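Local coordinates for protein Alpha/beta hydrolase (Legionella pneumophila subsp. pneumophila str. Philadelphia 1, PDB 4EZI) that is an alpha/beta-hydrolase-fold protein of unconfirmed function, probably a serine hydrolase and possibly a lipase acting on triacylglycerols, at residues G171-I176 and F299-F304; S192-G197 and P306-L311. All coordinates share one frame; numbering follows the deposited sequence. Where two conformers were deposited one is given.

Interaction 1 (G171-I176 and F299-F304); sequences GGFSTI and FNHYDF
With CG anti to the backbone N (chi1 179°), the ring of Phe173 reaches straight out from the helix toward 299-304, while the CG2 branch of Ile176, also anti to its own N, points at the same loop one helical turn further on. Phe173 brings the edge of its ring to the backbone where helix 292-299 ends: CE2 lies 3.3 Å from Phe299 O, near the plane of the ring. The same CE2 sits over one face of the Phe299 ring, 4.4 Å from its CG. The two rings are inclined at 43°, with centroids 5.4 Å apart, an oblique pairing that is neither a stack nor T-shaped. His301 continues this surface, its CD2 4.2 Å from Phe173 CZ, but its polar side is turned to Glu180 of the same helix 170-185, whose OE1 is hydrogen-bonded to ND1.

Around Ile176 the packing is tight. CG2 presses to 3.0 Å from His301 O and lies in the plane of the Phe304 ring, 3.9 Å from CE1 at the edge. Phe304 CZ in turn comes to 3.7 Å from Ile176 O. Phe333 covers this end, meeting the Phe304 ring edge-to-face and touching Ile176.

Helix 170-185 starts within what looks like the nucleophile elbow of an alpha/beta hydrolase, with Gly171 as the last glycine of its GxSxG pattern. No hydrogen bond joins 171-176 to 299-304. Between them the contact rests on apolar packing, to which C-H groups near Phe299 O and His301 O probably add only weak electrostatic attraction; the polar link to this helix is left to His301 and Glu180.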
loop_
_atom_site.group_PDB
_atom_site.type_symbol
_atom_site.label_atom_id
_atom_site.label_comp_id
_atom_site.label_asym_id
_atom_site.label_seq_id
_atom_site.Cartn_x
_atom_site.Cartn_y
_atom_site.Cartn_z
ATOM N N GLY A 171 0.515 0.304 -2.232
ATOM C CA GLY A 171 0.972 0.067 -0.877
ATOM C C GLY A 171 2.457 0.059 -0.655
ATOM O O GLY A 171 2.898 0.276 0.467
ATOM N N GLY A 172 3.209 -0.188 -1.723
ATOM C CA GLY A 172 4.655 0.016 -1.633
ATOM C C GLY A 172 4.971 1.486 -1.453
ATOM O O GLY A 172 5.833 1.856 -0.662
ATOM N N PHE A 173 4.274 2.328 -2.215
ATOM C CA PHE A 173 4.365 3.773 -2.032
ATOM C C PHE A 173 3.905 4.177 -0.625
ATOM O O PHE A 173 4.587 4.927 0.060
ATOM C CB PHE A 173 3.564 4.441 -3.153
ATOM C CG PHE A 173 3.529 5.948 -3.111
ATOM C CD1 PHE A 173 2.570 6.636 -2.399
ATOM C CD2 PHE A 173 4.442 6.678 -3.844
ATOM C CE1 PHE A 173 2.522 8.015 -2.408
ATOM C CE2 PHE A 173 4.386 8.055 -3.869
ATOM C CZ PHE A 173 3.452 8.729 -3.138
ATOM N N SER A 174 2.768 3.659 -0.181
ATOM C CA SER A 174 2.293 3.972 1.168
ATOM C C SER A 174 3.334 3.609 2.216
ATOM O O SER A 174 3.518 4.332 3.187
ATOM C CB SER A 174 1.030 3.178 1.456
ATOM O OG SER A 174 0.012 3.467 0.524
ATOM N N THR A 175 3.982 2.459 2.040
ATOM C CA THR A 175 4.981 1.993 2.979
ATOM C C THR A 175 6.163 2.960 3.061
ATOM O O THR A 175 6.634 3.305 4.162
ATOM C CB THR A 175 5.450 0.582 2.587
ATOM O OG1 THR A 175 4.367 -0.327 2.715
ATOM C CG2 THR A 175 6.610 0.089 3.448
ATOM N N ILE A 176 6.651 3.410 1.907
ATOM C CA ILE A 176 7.769 4.353 1.878
ATOM C C ILE A 176 7.395 5.684 2.540
ATOM O O ILE A 176 8.170 6.212 3.346
ATOM C CB ILE A 176 8.248 4.568 0.441
ATOM C CG1 ILE A 176 9.036 3.362 -0.067
ATOM C CG2 ILE A 176 9.070 5.877 0.293
ATOM C CD1 ILE A 176 10.498 3.289 0.548
ATOM N N PHE A 299 4.773 12.986 -5.263
ATOM C CA PHE A 299 5.167 11.666 -5.712
ATOM C C PHE A 299 6.524 11.221 -5.237
ATOM O O PHE A 299 6.727 10.032 -5.085
ATOM C CB PHE A 299 5.119 11.554 -7.238
ATOM C CG PHE A 299 4.601 10.243 -7.727
ATOM C CD1 PHE A 299 3.237 10.002 -7.796
ATOM C CD2 PHE A 299 5.460 9.235 -8.117
ATOM C CE1 PHE A 299 2.756 8.797 -8.268
ATOM C CE2 PHE A 299 4.976 8.032 -8.573
ATOM C CZ PHE A 299 3.628 7.815 -8.644
ATOM N N ASN A 300 7.475 12.145 -5.097
ATOM C CA ASN A 300 8.908 11.795 -4.971
ATOM C C ASN A 300 9.341 11.683 -3.517
ATOM O O ASN A 300 9.502 12.685 -2.833
ATOM C CB ASN A 300 9.767 12.803 -5.724
ATOM C CG ASN A 300 9.554 12.736 -7.235
ATOM O OD1 ASN A 300 8.981 11.774 -7.751
ATOM N ND2 ASN A 300 10.049 13.754 -7.954
ATOM N N HIS A 301 9.482 10.447 -3.068
ATOM C CA HIS A 301 9.829 10.129 -1.686
ATOM C C HIS A 301 10.890 9.046 -1.640
ATOM O O HIS A 301 10.705 7.989 -1.070
ATOM C CB HIS A 301 8.572 9.726 -0.914
ATOM C CG HIS A 301 7.569 10.831 -0.820
ATOM N ND1 HIS A 301 7.574 11.757 0.201
ATOM C CD2 HIS A 301 6.536 11.171 -1.633
ATOM C CE1 HIS A 301 6.599 12.628 0.007
ATOM N NE2 HIS A 301 5.971 12.308 -1.111
ATOM N N TYR A 302 12.021 9.328 -2.252
ATOM C CA TYR A 302 13.109 8.379 -2.273
ATOM C C TYR A 302 14.429 9.050 -1.916
ATOM O O TYR A 302 15.482 8.515 -2.241
ATOM C CB TYR A 302 13.182 7.664 -3.624
ATOM C CG TYR A 302 13.193 8.601 -4.807
ATOM C CD1 TYR A 302 14.376 9.156 -5.237
ATOM C CD2 TYR A 302 12.015 8.953 -5.481
ATOM C CE1 TYR A 302 14.415 10.056 -6.305
ATOM C CE2 TYR A 302 12.049 9.850 -6.557
ATOM C CZ TYR A 302 13.252 10.393 -6.957
ATOM O OH TYR A 302 13.312 11.287 -8.017
ATOM N N ASP A 303 14.350 10.170 -1.206
ATOM C CA ASP A 303 15.539 10.940 -0.841
ATOM C C ASP A 303 15.497 11.383 0.610
ATOM O O ASP A 303 15.609 12.569 0.931
ATOM C CB ASP A 303 15.663 12.155 -1.765
ATOM C CG ASP A 303 17.020 12.846 -1.654
ATOM O OD1 ASP A 303 18.031 12.173 -1.329
ATOM O OD2 ASP A 303 17.067 14.073 -1.914
ATOM N N PHE A 304 15.331 10.415 1.499
ATOM C CA PHE A 304 15.405 10.630 2.933
ATOM C C PHE A 304 16.263 9.526 3.527
ATOM O O PHE A 304 16.460 8.478 2.922
ATOM C CB PHE A 304 14.020 10.657 3.582
ATOM C CG PHE A 304 13.249 9.357 3.479
ATOM C CD1 PHE A 304 12.441 9.109 2.382
ATOM C CD2 PHE A 304 13.327 8.399 4.490
ATOM C CE1 PHE A 304 11.722 7.915 2.291
ATOM C CE2 PHE A 304 12.608 7.212 4.396
ATOM C CZ PHE A 304 11.800 6.981 3.304
#

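Interaction 2 (S192-G197 and P306-L311); sequences SAVAPG and PTAPLL
Val194 grips the incoming strand with both of its backbone polar groups. Its N donates to Pro309 O over 2.9 Å, somewhat bent at the hydrogen (142°), and its O accepts from Leu311 N over 2.9 Å in a straighter bond of 167°. The two bonds straddle Leu310 as a single parallel bridge. Close CA-H...O contacts tighten this part, with Ala195 CA 3.2 Å from Leu311 O and Leu310 CA 3.3 Å from Val194 O.

On the face shared by Val194 and Leu310, Leu310 holds CG anti to its backbone N (chi1 176°), which carries CD1 to within 3.8 Å of Val194 CG1. Strands 193-197 and 310-314 are neighbours in the parallel part of the central alpha/beta-hydrolase sheet. Helix 170-185 packs on this face through Thr175 and Phe179, whereas Ala195 and Leu311 bring their CB atoms within 4.2 Å of each other on the face where Phe365 of helix 355-370 touches Leu311.

Toward Ser192 the pairing is looser. There the proline ring of Pro309 replaces an N-H donor, and its CD merely rests 3.3 Å from Ser192 O. Ala308 CB touches the backbone of Ser192 and Ala193, and Ser192 OG turns to Leu163 N on the neighbouring strand; one residue before Ala308, Thr307 is exposed to solvent.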
loop_
_atom_site.group_PDB
_atom_site.type_symbol
_atom_site.label_atom_id
_atom_site.label_comp_id
_atom_site.label_asym_id
_atom_site.label_seq_id
_atom_site.Cartn_x
_atom_site.Cartn_y
_atom_site.Cartn_z
ATOM N N SER A 192 11.974 -1.751 12.633
ATOM C CA SER A 192 12.927 -2.871 12.518
ATOM C C SER A 192 13.331 -3.188 11.083
ATOM O O SER A 192 14.468 -3.552 10.831
ATOM C CB SER A 192 12.359 -4.137 13.179
ATOM O OG SER A 192 11.887 -3.868 14.489
ATOM N N ALA A 193 12.407 -3.076 10.135
ATOM C CA ALA A 193 12.713 -3.397 8.740
ATOM C C ALA A 193 11.552 -2.925 7.885
ATOM O O ALA A 193 10.399 -2.915 8.326
ATOM C CB ALA A 193 12.922 -4.875 8.527
ATOM N N VAL A 194 11.854 -2.565 6.641
ATOM C CA VAL A 194 10.896 -1.985 5.699
ATOM C C VAL A 194 11.121 -2.653 4.336
ATOM O O VAL A 194 12.253 -2.694 3.859
ATOM C CB VAL A 194 11.084 -0.458 5.617
ATOM C CG1 VAL A 194 10.054 0.148 4.663
ATOM C CG2 VAL A 194 10.944 0.155 7.002
ATOM N N ALA A 195 10.052 -3.117 3.689
ATOM C CA ALA A 195 10.180 -3.825 2.425
ATOM C C ALA A 195 9.006 -3.472 1.479
ATOM O O ALA A 195 8.051 -4.233 1.333
ATOM C CB ALA A 195 10.266 -5.334 2.642
ATOM N N PRO A 196 9.055 -2.304 0.818
ATOM C CA PRO A 196 8.052 -1.971 -0.184
ATOM C C PRO A 196 8.174 -2.888 -1.386
ATOM O O PRO A 196 9.254 -3.033 -1.940
ATOM C CB PRO A 196 8.395 -0.527 -0.561
ATOM C CG PRO A 196 9.836 -0.452 -0.342
ATOM C CD PRO A 196 10.093 -1.266 0.895
ATOM N N GLY A 197 7.039 -3.448 -1.814
ATOM C CA GLY A 197 6.963 -4.340 -2.942
ATOM C C GLY A 197 6.400 -3.664 -4.173
ATOM O O GLY A 197 5.334 -3.044 -4.130
ATOM N N PRO A 306 17.001 6.476 5.581
ATOM C CA PRO A 306 16.243 5.390 6.214
ATOM C C PRO A 306 16.737 5.161 7.630
ATOM O O PRO A 306 17.946 5.265 7.904
ATOM C CB PRO A 306 16.569 4.180 5.356
ATOM C CG PRO A 306 17.155 4.685 4.122
ATOM C CD PRO A 306 17.788 5.992 4.436
ATOM N N THR A 307 15.806 4.882 8.530
ATOM C CA THR A 307 16.113 4.635 9.938
ATOM C C THR A 307 15.911 3.149 10.309
ATOM O O THR A 307 15.800 2.795 11.486
ATOM C CB THR A 307 15.229 5.524 10.821
ATOM O OG1 THR A 307 13.855 5.279 10.476
ATOM C CG2 THR A 307 15.593 7.018 10.645
ATOM N N ALA A 308 15.884 2.295 9.285
ATOM C CA ALA A 308 15.771 0.853 9.429
ATOM C C ALA A 308 16.283 0.209 8.158
ATOM O O ALA A 308 16.267 0.843 7.092
ATOM C CB ALA A 308 14.319 0.444 9.643
ATOM N N PRO A 309 16.701 -1.056 8.240
ATOM C CA PRO A 309 17.004 -1.814 7.033
ATOM C C PRO A 309 15.863 -1.746 6.034
ATOM O O PRO A 309 14.685 -1.874 6.422
ATOM C CB PRO A 309 17.196 -3.239 7.565
ATOM C CG PRO A 309 17.620 -3.056 8.980
ATOM C CD PRO A 309 16.937 -1.828 9.480
ATOM N N LEU A 310 16.228 -1.590 4.769
ATOM C CA LEU A 310 15.288 -1.304 3.695
ATOM C C LEU A 310 15.560 -2.194 2.489
ATOM O O LEU A 310 16.671 -2.193 1.954
ATOM C CB LEU A 310 15.395 0.171 3.304
ATOM C CG LEU A 310 14.562 0.661 2.124
ATOM C CD1 LEU A 310 13.072 0.535 2.423
ATOM C CD2 LEU A 310 14.944 2.103 1.791
ATOM N N LEU A 311 14.515 -2.895 2.054
ATOM C CA LEU A 311 14.568 -3.759 0.889
ATOM C C LEU A 311 13.563 -3.273 -0.154
ATOM O O LEU A 311 12.385 -3.298 0.114
ATOM C CB LEU A 311 14.240 -5.213 1.253
ATOM C CG LEU A 311 14.108 -6.179 0.078
ATOM C CD1 LEU A 311 15.402 -6.325 -0.673
ATOM C CD2 LEU A 311 13.561 -7.541 0.491
#

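The centres of the two interactions lie 11 Å apart, and their segments alternate along the chain: 171-176, 192-197, 299-304, 306-311. Helix 170-185 leads on to strand 193-197, while the loop after helix 292-299 runs on into strand 310-314. Interaction 1 joins the helix to the loop, and interaction 2 joins the strands that follow each of them. They touch directly: Thr175 CG2 is 3.7 Å from Val194 CG1, and Ile176 CD1 meets Leu310 CD1. The chain between 198 and 298, mostly helical, leaves the sheet after strand 193-197 and comes back through 299-304 to strand 310-314, beside the strand it left.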